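Local coordinates for protein 2-dehydropantoate 2-reductase (PDB 3WFI) that acts as a D-mandelate dehydrogenase of the ketopantoate reductase family, binding its NAD coenzyme on an N-terminal Rossmann fold, at residues Ser13-Met18 and Leu73-Thr78; Met18-Gly23 and Val53-Pro58; Leu27-Trp32 and Ser63-Glu68; Ala131-Glu134 and Gln138-Leu141. All blocks are in the same frame, centred on the assembly; numbering follows the deposited sequence.

Contact 1 of 4, residues Ser13-Met18 and Leu73-Thr78; sequences SRFGLM and LIILFT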
loop_
_atom_site.group_PDB
_atom_site.type_symbol
_atom_site.label_atom_id
_atom_site.label_comp_id
_atom_site.label_asym_id
_atom_site.label_seq_id
_atom_site.Cartn_x
_atom_site.Cartn_y
_atom_site.Cartn_z
ATOM N N SER B 13 -12.274 37.310 3.016
ATOM C CA SER B 13 -12.998 38.517 3.402
ATOM C C SER B 13 -12.107 39.478 4.193
ATOM O O SER B 13 -12.200 40.682 4.011
ATOM C CB SER B 13 -14.256 38.167 4.197
ATOM O OG SER B 13 -15.222 37.528 3.369
ATOM N N ARG B 14 -11.248 38.958 5.062
ATOM C CA ARG B 14 -10.303 39.816 5.773
ATOM C C ARG B 14 -9.409 40.528 4.765
ATOM O O ARG B 14 -9.303 41.757 4.782
ATOM C CB ARG B 14 -9.411 39.025 6.734
ATOM C CG ARG B 14 -8.310 39.895 7.336
ATOM C CD ARG B 14 -7.353 39.138 8.240
ATOM N NE ARG B 14 -7.842 38.933 9.609
ATOM C CZ ARG B 14 -7.902 39.861 10.574
ATOM N NH1 ARG B 14 -7.558 41.121 10.350
ATOM N NH2 ARG B 14 -8.347 39.522 11.787
ATOM N N PHE B 15 -8.772 39.744 3.893
ATOM C CA PHE B 15 -7.845 40.286 2.896
ATOM C C PHE B 15 -8.551 41.294 1.989
ATOM O O PHE B 15 -8.048 42.390 1.774
ATOM C CB PHE B 15 -7.209 39.171 2.058
ATOM C CG PHE B 15 -5.977 38.563 2.677
ATOM C CD1 PHE B 15 -6.049 37.911 3.903
ATOM C CD2 PHE B 15 -4.752 38.605 2.021
ATOM C CE1 PHE B 15 -4.935 37.348 4.478
ATOM C CE2 PHE B 15 -3.622 38.039 2.592
ATOM C CZ PHE B 15 -3.720 37.404 3.825
ATOM N N GLY B 16 -9.731 40.933 1.501
ATOM C CA GLY B 16 -10.533 41.809 0.658
ATOM C C GLY B 16 -10.870 43.132 1.324
ATOM O O GLY B 16 -10.715 44.205 0.724
ATOM N N LEU B 17 -11.327 43.057 2.569
ATOM C CA LEU B 17 -11.649 44.257 3.329
ATOM C C LEU B 17 -10.428 45.146 3.559
ATOM O O LEU B 17 -10.470 46.363 3.307
ATOM C CB LEU B 17 -12.252 43.880 4.673
ATOM C CG LEU B 17 -12.746 45.078 5.476
ATOM C CD1 LEU B 17 -13.872 45.799 4.744
ATOM C CD2 LEU B 17 -13.200 44.616 6.855
ATOM N N MET B 18 -9.340 44.545 4.032
ATOM C CA MET B 18 -8.151 45.313 4.354
ATOM C C MET B 18 -7.560 45.952 3.086
ATOM O O MET B 18 -7.212 47.134 3.087
ATOM C CB MET B 18 -7.133 44.458 5.085
ATOM C CG MET B 18 -7.604 44.083 6.479
ATOM S SD MET B 18 -6.528 42.930 7.320
ATOM C CE MET B 18 -5.170 43.983 7.808
ATOM N N LEU B 73 -3.895 40.952 -9.878
ATOM C CA LEU B 73 -3.527 39.974 -8.869
ATOM C C LEU B 73 -4.724 39.143 -8.458
ATOM O O LEU B 73 -5.806 39.674 -8.215
ATOM C CB LEU B 73 -2.947 40.682 -7.647
ATOM C CG LEU B 73 -2.646 39.842 -6.396
ATOM C CD1 LEU B 73 -1.477 38.895 -6.622
ATOM C CD2 LEU B 73 -2.345 40.778 -5.236
ATOM N N ILE B 74 -4.513 37.833 -8.391
ATOM C CA ILE B 74 -5.480 36.907 -7.816
ATOM C C ILE B 74 -4.868 36.332 -6.541
ATOM O O ILE B 74 -3.766 35.766 -6.564
ATOM C CB ILE B 74 -5.819 35.773 -8.799
ATOM C CG1 ILE B 74 -6.371 36.330 -10.107
ATOM C CG2 ILE B 74 -6.809 34.785 -8.183
ATOM C CD1 ILE B 74 -6.515 35.286 -11.194
ATOM N N ILE B 75 -5.582 36.464 -5.431
ATOM C CA ILE B 75 -5.198 35.803 -4.179
ATOM C C ILE B 75 -6.152 34.636 -3.944
ATOM O O ILE B 75 -7.367 34.818 -3.853
ATOM C CB ILE B 75 -5.222 36.764 -2.971
ATOM C CG1 ILE B 75 -4.512 38.071 -3.320
ATOM C CG2 ILE B 75 -4.569 36.111 -1.754
ATOM C CD1 ILE B 75 -4.493 39.090 -2.196
ATOM N N LEU B 76 -5.585 33.429 -3.864
ATOM C CA LEU B 76 -6.359 32.197 -3.817
ATOM C C LEU B 76 -6.589 31.744 -2.382
ATOM O O LEU B 76 -5.623 31.545 -1.638
ATOM C CB LEU B 76 -5.613 31.078 -4.561
ATOM C CG LEU B 76 -5.420 31.232 -6.077
ATOM C CD1 LEU B 76 -4.407 30.206 -6.558
ATOM C CD2 LEU B 76 -6.726 31.062 -6.820
ATOM N N PHE B 77 -7.862 31.577 -2.028
ATOM C CA PHE B 77 -8.284 31.000 -0.747
ATOM C C PHE B 77 -9.275 29.865 -1.026
ATOM O O PHE B 77 -10.385 29.865 -0.495
ATOM C CB PHE B 77 -8.997 32.042 0.125
ATOM C CG PHE B 77 -8.124 33.181 0.550
ATOM C CD1 PHE B 77 -7.299 33.051 1.651
ATOM C CD2 PHE B 77 -8.103 34.370 -0.166
ATOM C CE1 PHE B 77 -6.468 34.087 2.040
ATOM C CE2 PHE B 77 -7.275 35.417 0.224
ATOM C CZ PHE B 77 -6.462 35.270 1.329
ATOM N N THR B 78 -8.899 28.938 -1.893
ATOM C CA THR B 78 -9.774 27.837 -2.288
ATOM C C THR B 78 -9.099 26.517 -1.930
ATOM O O THR B 78 -7.926 26.330 -2.235
ATOM C CB THR B 78 -10.029 27.850 -3.812
ATOM O OG1 THR B 78 -10.759 29.023 -4.176
ATOM C CG2 THR B 78 -10.833 26.647 -4.241
#
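The aromatic part of the contact is a T-shaped pair in which Phe77, just past the end of strand 71-76, drives its ring edge into a face of Phe15 on helix 10-21. The centroids are 5.0 Å apart and the planes stand at 65°. Phe77 CZ leads: it lies over the Phe15 face, displaced toward the rim, and is 3.6 Å from Phe15 CG and 3.7 Å from Phe15 CD1. Both rings are swung to the side opposite their own carbonyl carbons (chi1 -86° for Phe15 and -64° for Phe77), which brings the two side chains together almost at right angles. The aliphatic part is slighter: Ile75 CD1 reaches Phe15 CD2 at 4.3 Å, meeting the ring obliquely. The polar side chains of the helix take no part in this interface: Arg14 NH1 makes a weak hydrogen bond to Met18 SD (3.7 Å), the sulfur lying at the guanidinium edge, and Arg14 NE binds Thr130 O in a loop. Phe77 also packs on Ile5 and Leu103 and lies beside Met11, a residue of the NAD site. Between these segments helix 10-21 meets the parallel strands of the large Rossmann sheet through hydrocarbon surfaces, with Phe77 as the aromatic bridge close to the coenzyme site; the interface probably rests on dispersion and the edge-to-face attraction of the rings, since no charged group enters it.

Contact 2 of 4, residues Met18-Gly23 and Val53-Pro58; sequences MLHQSG and VEAKLP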
loop_
_atom_site.group_PDB
_atom_site.type_symbol
_atom_site.label_atom_id
_atom_site.label_comp_id
_atom_site.label_asym_id
_atom_site.label_seq_id
_atom_site.Cartn_x
_atom_site.Cartn_y
_atom_site.Cartn_z
ATOM N N MET B 18 -9.340 44.545 4.032
ATOM C CA MET B 18 -8.151 45.313 4.354
ATOM C C MET B 18 -7.560 45.952 3.086
ATOM O O MET B 18 -7.212 47.134 3.087
ATOM C CB MET B 18 -7.133 44.458 5.085
ATOM C CG MET B 18 -7.604 44.083 6.479
ATOM S SD MET B 18 -6.528 42.930 7.320
ATOM C CE MET B 18 -5.170 43.983 7.808
ATOM N N LEU B 19 -7.509 45.192 2.001
ATOM C CA LEU B 19 -7.023 45.707 0.718
ATOM C C LEU B 19 -7.885 46.839 0.162
ATOM O O LEU B 19 -7.373 47.800 -0.414
ATOM C CB LEU B 19 -6.935 44.576 -0.311
ATOM C CG LEU B 19 -5.760 43.629 -0.075
ATOM C CD1 LEU B 19 -5.962 42.320 -0.825
ATOM C CD2 LEU B 19 -4.445 44.291 -0.476
ATOM N N HIS B 20 -9.193 46.696 0.305
ATOM C CA HIS B 20 -10.147 47.710 -0.114
ATOM C C HIS B 20 -9.950 49.009 0.657
ATOM O O HIS B 20 -9.853 50.085 0.052
ATOM C CB HIS B 20 -11.565 47.201 0.101
ATOM C CG HIS B 20 -12.602 48.265 -0.029
ATOM N ND1 HIS B 20 -13.186 48.864 1.066
ATOM C CD2 HIS B 20 -13.140 48.858 -1.116
ATOM C CE1 HIS B 20 -14.054 49.770 0.657
ATOM N NE2 HIS B 20 -14.046 49.785 -0.663
ATOM N N GLN B 21 -9.875 48.901 1.978
ATOM C CA GLN B 21 -9.718 50.070 2.851
ATOM C C GLN B 21 -8.545 50.966 2.454
ATOM O O GLN B 21 -8.615 52.183 2.633
ATOM C CB GLN B 21 -9.525 49.668 4.318
ATOM C CG GLN B 21 -10.723 49.131 5.078
ATOM C CD GLN B 21 -10.351 48.810 6.511
ATOM O OE1 GLN B 21 -9.986 47.683 6.825
ATOM N NE2 GLN B 21 -10.393 49.812 7.378
ATOM N N SER B 22 -7.473 50.368 1.940
ATOM C CA SER B 22 -6.257 51.106 1.585
ATOM C C SER B 22 -6.252 51.640 0.147
ATOM O O SER B 22 -5.242 52.186 -0.312
ATOM C CB SER B 22 -5.032 50.221 1.805
ATOM O OG SER B 22 -4.970 49.797 3.166
ATOM N N GLY B 23 -7.368 51.472 -0.562
ATOM C CA GLY B 23 -7.549 52.091 -1.871
ATOM C C GLY B 23 -7.382 51.166 -3.061
ATOM O O GLY B 23 -7.340 51.624 -4.208
ATOM N N VAL B 53 -18.052 47.620 10.849
ATOM C CA VAL B 53 -17.703 48.311 9.607
ATOM C C VAL B 53 -18.386 47.623 8.439
ATOM O O VAL B 53 -18.788 46.460 8.529
ATOM C CB VAL B 53 -16.177 48.386 9.337
ATOM C CG1 VAL B 53 -15.508 49.339 10.317
ATOM C CG2 VAL B 53 -15.525 47.011 9.379
ATOM N N GLU B 54 -18.536 48.360 7.346
ATOM C CA GLU B 54 -19.039 47.770 6.113
ATOM C C GLU B 54 -18.329 48.315 4.892
ATOM O O GLU B 54 -17.772 49.418 4.893
ATOM C CB GLU B 54 -20.552 47.949 5.962
ATOM C CG GLU B 54 -20.964 49.241 5.288
ATOM C CD GLU B 54 -22.471 49.449 5.221
ATOM O OE1 GLU B 54 -23.228 48.758 5.939
ATOM O OE2 GLU B 54 -22.893 50.328 4.450
ATOM N N ALA B 55 -18.393 47.525 3.833
ATOM C CA ALA B 55 -17.759 47.872 2.584
ATOM C C ALA B 55 -18.577 47.256 1.461
ATOM O O ALA B 55 -18.907 46.069 1.511
ATOM C CB ALA B 55 -16.331 47.355 2.580
ATOM N N LYS B 56 -18.939 48.068 0.473
ATOM C CA LYS B 56 -19.708 47.571 -0.659
ATOM C C LYS B 56 -18.726 46.988 -1.687
ATOM O O LYS B 56 -18.438 47.586 -2.724
ATOM C CB LYS B 56 -20.632 48.649 -1.227
ATOM C CG LYS B 56 -21.603 49.177 -0.177
ATOM C CD LYS B 56 -22.760 48.213 0.029
ATOM C CE LYS B 56 -23.375 48.355 1.415
ATOM N NZ LYS B 56 -24.272 49.539 1.533
ATOM N N LEU B 57 -18.202 45.816 -1.352
ATOM C CA LEU B 57 -17.197 45.153 -2.169
ATOM C C LEU B 57 -17.897 44.514 -3.344
ATOM O O LEU B 57 -18.906 43.833 -3.162
ATOM C CB LEU B 57 -16.451 44.083 -1.372
ATOM C CG LEU B 57 -15.248 44.461 -0.508
ATOM C CD1 LEU B 57 -14.946 45.949 -0.475
ATOM C CD2 LEU B 57 -15.357 43.905 0.896
ATOM N N PRO B 58 -17.384 44.751 -4.560
ATOM C CA PRO B 58 -17.862 43.981 -5.694
ATOM C C PRO B 58 -17.728 42.470 -5.424
ATOM O O PRO B 58 -16.721 42.020 -4.901
ATOM C CB PRO B 58 -16.926 44.409 -6.826
ATOM C CG PRO B 58 -16.424 45.746 -6.434
ATOM C CD PRO B 58 -16.393 45.771 -4.945
#
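A methyl group pressed on an imidazole face is the striking feature here: Leu57 CD1 sits over the ring of His20, 3.5 Å from its centroid and 21° off the ring normal, a CH-pi contact. Its closest ring atom is His20 CG at 3.3 Å, and the methyl is displaced toward the CG side. Leu57 is modelled with a nearly eclipsed chi2 of 3°, strained or doubtful, so the exact closeness of the methyl deserves caution. The imidazole reaches out from the helix because CG stands trans to the amide nitrogen (chi1 168°). From strand 52-55, Ala55 CB adds a second, oblique touch, 3.8 Å from His20 ND1 and equally far from His20 CE1. On its other flanks Leu57 packs against Leu28 and Leu44, which ties the small sheet to the large one. Just beyond His20 the helix ends in a Schellman motif: Gly23, with positive phi, sends its N back to His20 O (2.9 Å). Lys56 centres an inverse gamma turn where the chain leaves strand 52-55. The setting is the Rossmann beta-alpha-beta unit of strand 2-6, helix 10-21 and strand 25-30, the helix's C-terminal end covered by the segment leading to strand 59-61, outermost in the large sheet.

Contact 3 of 4, residues Leu27-Trp32 and Ser63-Glu68; sequences LLIDGW and SEVEKE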
loop_
_atom_site.group_PDB
_atom_site.type_symbol
_atom_site.label_atom_id
_atom_site.label_comp_id
_atom_site.label_asym_id
_atom_site.label_seq_id
_atom_site.Cartn_x
_atom_site.Cartn_y
_atom_site.Cartn_z
ATOM N N LEU B 27 -12.297 42.609 -6.106
ATOM C CA LEU B 27 -13.443 41.793 -6.482
ATOM C C LEU B 27 -13.410 40.500 -5.673
ATOM O O LEU B 27 -12.421 39.754 -5.708
ATOM C CB LEU B 27 -13.402 41.469 -7.983
ATOM C CG LEU B 27 -14.479 40.513 -8.509
ATOM C CD1 LEU B 27 -15.860 41.157 -8.473
ATOM C CD2 LEU B 27 -14.131 40.041 -9.917
ATOM N N LEU B 28 -14.489 40.248 -4.934
ATOM C CA LEU B 28 -14.651 38.993 -4.221
ATOM C C LEU B 28 -15.304 37.977 -5.156
ATOM O O LEU B 28 -16.189 38.308 -5.933
ATOM C CB LEU B 28 -15.514 39.175 -2.978
ATOM C CG LEU B 28 -15.015 40.193 -1.937
ATOM C CD1 LEU B 28 -15.976 40.242 -0.769
ATOM C CD2 LEU B 28 -13.605 39.886 -1.441
ATOM N N ILE B 29 -14.834 36.740 -5.088
ATOM C CA ILE B 29 -15.396 35.649 -5.882
ATOM C C ILE B 29 -15.637 34.468 -4.954
ATOM O O ILE B 29 -14.739 34.045 -4.229
ATOM C CB ILE B 29 -14.454 35.225 -7.028
ATOM C CG1 ILE B 29 -14.061 36.432 -7.869
ATOM C CG2 ILE B 29 -15.131 34.184 -7.923
ATOM C CD1 ILE B 29 -12.874 36.191 -8.781
ATOM N N ASP B 30 -16.862 33.951 -4.966
ATOM C CA ASP B 30 -17.246 32.879 -4.048
ATOM C C ASP B 30 -18.342 31.990 -4.639
ATOM O O ASP B 30 -19.115 32.424 -5.502
ATOM C CB ASP B 30 -17.721 33.474 -2.734
ATOM C CG ASP B 30 -17.637 32.486 -1.591
ATOM O OD1 ASP B 30 -16.547 32.351 -1.002
ATOM O OD2 ASP B 30 -18.669 31.853 -1.281
ATOM N N GLY B 31 -18.403 30.749 -4.165
ATOM C CA GLY B 31 -19.390 29.783 -4.632
ATOM C C GLY B 31 -20.629 29.671 -3.770
ATOM O O GLY B 31 -21.591 29.014 -4.168
ATOM N N TRP B 32 -20.620 30.295 -2.597
ATOM C CA TRP B 32 -21.752 30.216 -1.677
ATOM C C TRP B 32 -22.784 31.298 -2.027
ATOM O O TRP B 32 -22.613 32.468 -1.690
ATOM C CB TRP B 32 -21.268 30.323 -0.218
ATOM C CG TRP B 32 -22.348 30.237 0.821
ATOM C CD1 TRP B 32 -23.604 29.715 0.662
ATOM C CD2 TRP B 32 -22.262 30.667 2.194
ATOM N NE1 TRP B 32 -24.308 29.816 1.840
ATOM C CE2 TRP B 32 -23.511 30.396 2.794
ATOM C CE3 TRP B 32 -21.255 31.267 2.969
ATOM C CZ2 TRP B 32 -23.780 30.696 4.136
ATOM C CZ3 TRP B 32 -21.528 31.573 4.300
ATOM C CH2 TRP B 32 -22.779 31.279 4.871
ATOM N N SER B 63 -18.998 31.270 -11.105
ATOM C CA SER B 63 -19.408 30.935 -12.461
ATOM C C SER B 63 -19.969 32.113 -13.260
ATOM O O SER B 63 -20.411 31.925 -14.394
ATOM C CB SER B 63 -20.465 29.832 -12.398
ATOM O OG SER B 63 -21.575 30.254 -11.628
ATOM N N GLU B 64 -19.940 33.318 -12.680
ATOM C CA GLU B 64 -20.569 34.491 -13.274
ATOM C C GLU B 64 -19.630 35.707 -13.289
ATOM O O GLU B 64 -20.014 36.789 -12.853
ATOM C CB GLU B 64 -21.885 34.790 -12.528
ATOM C CG GLU B 64 -22.892 33.639 -12.605
ATOM C CD GLU B 64 -24.194 33.897 -11.865
ATOM O OE1 GLU B 64 -24.261 34.854 -11.059
ATOM O OE2 GLU B 64 -25.159 33.127 -12.085
ATOM N N VAL B 65 -18.411 35.524 -13.813
ATOM C CA VAL B 65 -17.402 36.595 -13.849
ATOM C C VAL B 65 -17.241 37.344 -15.188
ATOM O O VAL B 65 -16.319 38.149 -15.325
ATOM C CB VAL B 65 -15.983 36.072 -13.498
ATOM C CG1 VAL B 65 -15.964 35.289 -12.192
ATOM C CG2 VAL B 65 -15.443 35.231 -14.638
ATOM N N GLU B 66 -18.097 37.107 -16.174
ATOM C CA GLU B 66 -17.799 37.574 -17.536
ATOM C C GLU B 66 -17.965 39.077 -17.717
ATOM O O GLU B 66 -17.450 39.616 -18.681
ATOM C CB GLU B 66 -18.649 36.844 -18.585
ATOM C CG GLU B 66 -18.379 35.347 -18.682
ATOM C CD GLU B 66 -16.978 35.001 -19.182
ATOM O OE1 GLU B 66 -16.277 35.876 -19.768
ATOM O OE2 GLU B 66 -16.581 33.829 -18.990
ATOM N N LYS B 67 -18.681 39.754 -16.824
ATOM C CA LYS B 67 -18.796 41.207 -16.923
ATOM C C LYS B 67 -17.609 41.963 -16.311
ATOM O O LYS B 67 -17.434 43.146 -16.572
ATOM C CB LYS B 67 -20.097 41.681 -16.266
ATOM C CG LYS B 67 -21.352 41.062 -16.853
ATOM C CD LYS B 67 -22.554 41.972 -16.689
ATOM C CE LYS B 67 -23.692 41.570 -17.586
ATOM N NZ LYS B 67 -24.074 40.155 -17.375
ATOM N N GLU B 68 -16.793 41.288 -15.508
ATOM C CA GLU B 68 -15.808 41.984 -14.673
ATOM C C GLU B 68 -14.488 42.314 -15.384
ATOM O O GLU B 68 -14.057 41.602 -16.290
ATOM C CB GLU B 68 -15.503 41.174 -13.403
ATOM C CG GLU B 68 -16.701 40.584 -12.676
ATOM C CD GLU B 68 -17.748 41.617 -12.302
ATOM O OE1 GLU B 68 -17.380 42.681 -11.761
ATOM O OE2 GLU B 68 -18.946 41.365 -12.553
#
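Leu27 and Glu68 lie across one another at about a right angle, the leucine fork resting on the aliphatic part of the glutamate. Leu27 CD2 touches Glu68 CG at 3.8 Å and Glu68 CB at 3.9 Å, while the other branch, CD1, comes 3.9 Å from Glu68 OE1. A bend at chi2 (-55°) folds the Glu68 chain back, so that its methylenes and one carboxylate oxygen both face the leucine. Two residues along the strand, the branched Ile29 and Val65 point at each other and meet more loosely, Ile29 CG2 to Val65 CG1 at 4.5 Å. The facing loop is shaped by a type I turn from Val65 to Glu68, closed by Glu68 N to Val65 O (3.2 Å); Val60 also packs on Leu27, Ile29 and Glu68. At the far end of the strand Asp30 turns away from the loop. Its OD2 accepts Trp32 N at 2.8 Å in an Asx turn, met on the anti side and 32° out of the carboxylate plane, and its OD1 takes Ala8 N from the glycine-rich loop. An acidic residue closing the second strand, 25-30, as the NAD-binding Asp30 does, is characteristic of NAD-binding Rossmann folds, where such a carboxylate commonly meets the adenosine ribose.

Contact 4 of 4, residues Ala131-Glu134 and Gln138-Leu141; sequences AGLE and QVKL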
loop_
_atom_site.group_PDB
_atom_site.type_symbol
_atom_site.label_atom_id
_atom_site.label_comp_id
_atom_site.label_asym_id
_atom_site.label_seq_id
_atom_site.Cartn_x
_atom_site.Cartn_y
_atom_site.Cartn_z
ATOM N N ALA B 131 -9.570 34.800 11.248
ATOM C CA ALA B 131 -10.815 35.395 10.764
ATOM C C ALA B 131 -11.958 34.418 10.974
ATOM O O ALA B 131 -11.777 33.220 10.813
ATOM C CB ALA B 131 -10.702 35.742 9.278
ATOM N N GLY B 132 -13.138 34.935 11.306
ATOM C CA GLY B 132 -14.307 34.086 11.524
ATOM C C GLY B 132 -15.475 34.475 10.653
ATOM O O GLY B 132 -15.786 35.658 10.538
ATOM N N LEU B 133 -16.127 33.476 10.053
ATOM C CA LEU B 133 -17.338 33.687 9.263
ATOM C C LEU B 133 -18.582 33.411 10.122
ATOM O O LEU B 133 -18.924 32.261 10.377
ATOM C CB LEU B 133 -17.313 32.790 8.024
ATOM C CG LEU B 133 -18.299 33.061 6.882
ATOM C CD1 LEU B 133 -18.281 34.517 6.454
ATOM C CD2 LEU B 133 -17.979 32.161 5.696
ATOM N N GLU B 134 -19.249 34.478 10.563
ATOM C CA GLU B 134 -20.409 34.372 11.458
ATOM C C GLU B 134 -21.651 33.920 10.706
ATOM O O GLU B 134 -22.432 33.103 11.205
ATOM C CB GLU B 134 -20.689 35.720 12.134
ATOM C CG GLU B 134 -19.542 36.245 12.990
ATOM C CD GLU B 134 -19.494 35.605 14.368
ATOM O OE1 GLU B 134 -20.405 35.888 15.175
ATOM O OE2 GLU B 134 -18.553 34.830 14.648
ATOM N N GLN B 138 -21.139 38.140 6.779
ATOM C CA GLN B 138 -20.848 38.560 8.155
ATOM C C GLN B 138 -19.540 37.933 8.629
ATOM O O GLN B 138 -19.429 36.706 8.721
ATOM C CB GLN B 138 -21.986 38.173 9.111
ATOM C CG GLN B 138 -23.023 39.256 9.364
ATOM C CD GLN B 138 -22.537 40.343 10.320
ATOM O OE1 GLN B 138 -21.349 40.426 10.655
ATOM N NE2 GLN B 138 -23.463 41.184 10.768
ATOM N N VAL B 139 -18.555 38.773 8.937
ATOM C CA VAL B 139 -17.275 38.286 9.420
ATOM C C VAL B 139 -16.907 38.973 10.733
ATOM O O VAL B 139 -17.323 40.099 10.997
ATOM C CB VAL B 139 -16.175 38.506 8.349
ATOM C CG1 VAL B 139 -14.792 38.231 8.908
ATOM C CG2 VAL B 139 -16.421 37.621 7.135
ATOM N N LYS B 140 -16.149 38.275 11.569
ATOM C CA LYS B 140 -15.523 38.900 12.733
ATOM C C LYS B 140 -14.017 38.745 12.572
ATOM O O LYS B 140 -13.509 37.666 12.257
ATOM C CB LYS B 140 -16.055 38.336 14.053
ATOM C CG LYS B 140 -15.357 37.098 14.578
ATOM C CD LYS B 140 -16.014 36.608 15.862
ATOM C CE LYS B 140 -15.666 35.171 16.172
ATOM N NZ LYS B 140 -14.239 34.855 15.908
ATOM N N LEU B 141 -13.313 39.850 12.754
ATOM C CA LEU B 141 -11.897 39.920 12.483
ATOM C C LEU B 141 -11.240 40.428 13.737
ATOM O O LEU B 141 -11.489 41.548 14.115
ATOM C CB LEU B 141 -11.635 40.917 11.355
ATOM C CG LEU B 141 -12.222 40.636 9.949
ATOM C CD1 LEU B 141 -11.869 41.764 8.987
ATOM C CD2 LEU B 141 -11.787 39.294 9.402
#
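A two-stranded antiparallel beta hairpin turns strand 138-140 back along strand 132-135, at the edge of the small four-stranded sheet. Gly132 and Lys140 form its hydrogen-bonded pair: Gly132 N gives to Lys140 O at 2.9 Å, and Lys140 N returns a bond to Gly132 O at 2.8 Å. Toward the turn, Glu134 N reaches Gln138 O at 2.9 Å, but this bond is more bent (136° at the hydrogen). The strand directions stand 140° apart, so the ladder is strongly twisted. Leu133 and Val139 make the non-hydrogen-bonded pair; Leu133 CD1 meets Val139 CG2 at 3.7 Å on the face turned to helix 10-21, where Val139 packs on Ser13. Leu133 also lies on Trp32. At the end remote from the turn, Ala131 CB touches Leu141 CD2 at 3.7 Å, joining a residue of the NAD site to a leucine that packs on Arg14 and Leu17. On the opposite face Lys140 runs past Glu134. The lysine leaves the backbone with CG between N and the carbonyl carbon (chi1 87°), and the glutamate crosses it at a slant, its OE2 set against the CD and CE methylenes rather than the ammonium. Glu134 OE2 is 3.3 Å from Lys140 CE, whereas a bend at chi4 carries Lys140 NZ to 4.5 Å from the same oxygen, beyond a salt bridge.

Overall arrangement
Helix 10-21 links most of the set: contacts 1 and 2 share Met18, their centres are about 11 Å apart, and Leu17 CD1 lies 3.6 Å from Ala55 CB. The hairpin of contact 4 covers another side of the helix, with Leu141 CD2 3.6 Å from Arg14 CB. Contact 3 lies on strand 25-30 and the loop after strand 59-61, its centre about 17 Å from that of contact 2, yet Pro58 O and Leu28 N, 2.9 Å apart, probably form a hydrogen bond. Contacts 3 and 4 meet through Trp32 CZ3 and Leu133 CD2 (3.9 Å). Asp30 and Ala131, both NAD-binding, belong to contacts 3 and 4, while Phe77 of contact 1 borders Met11 of that site.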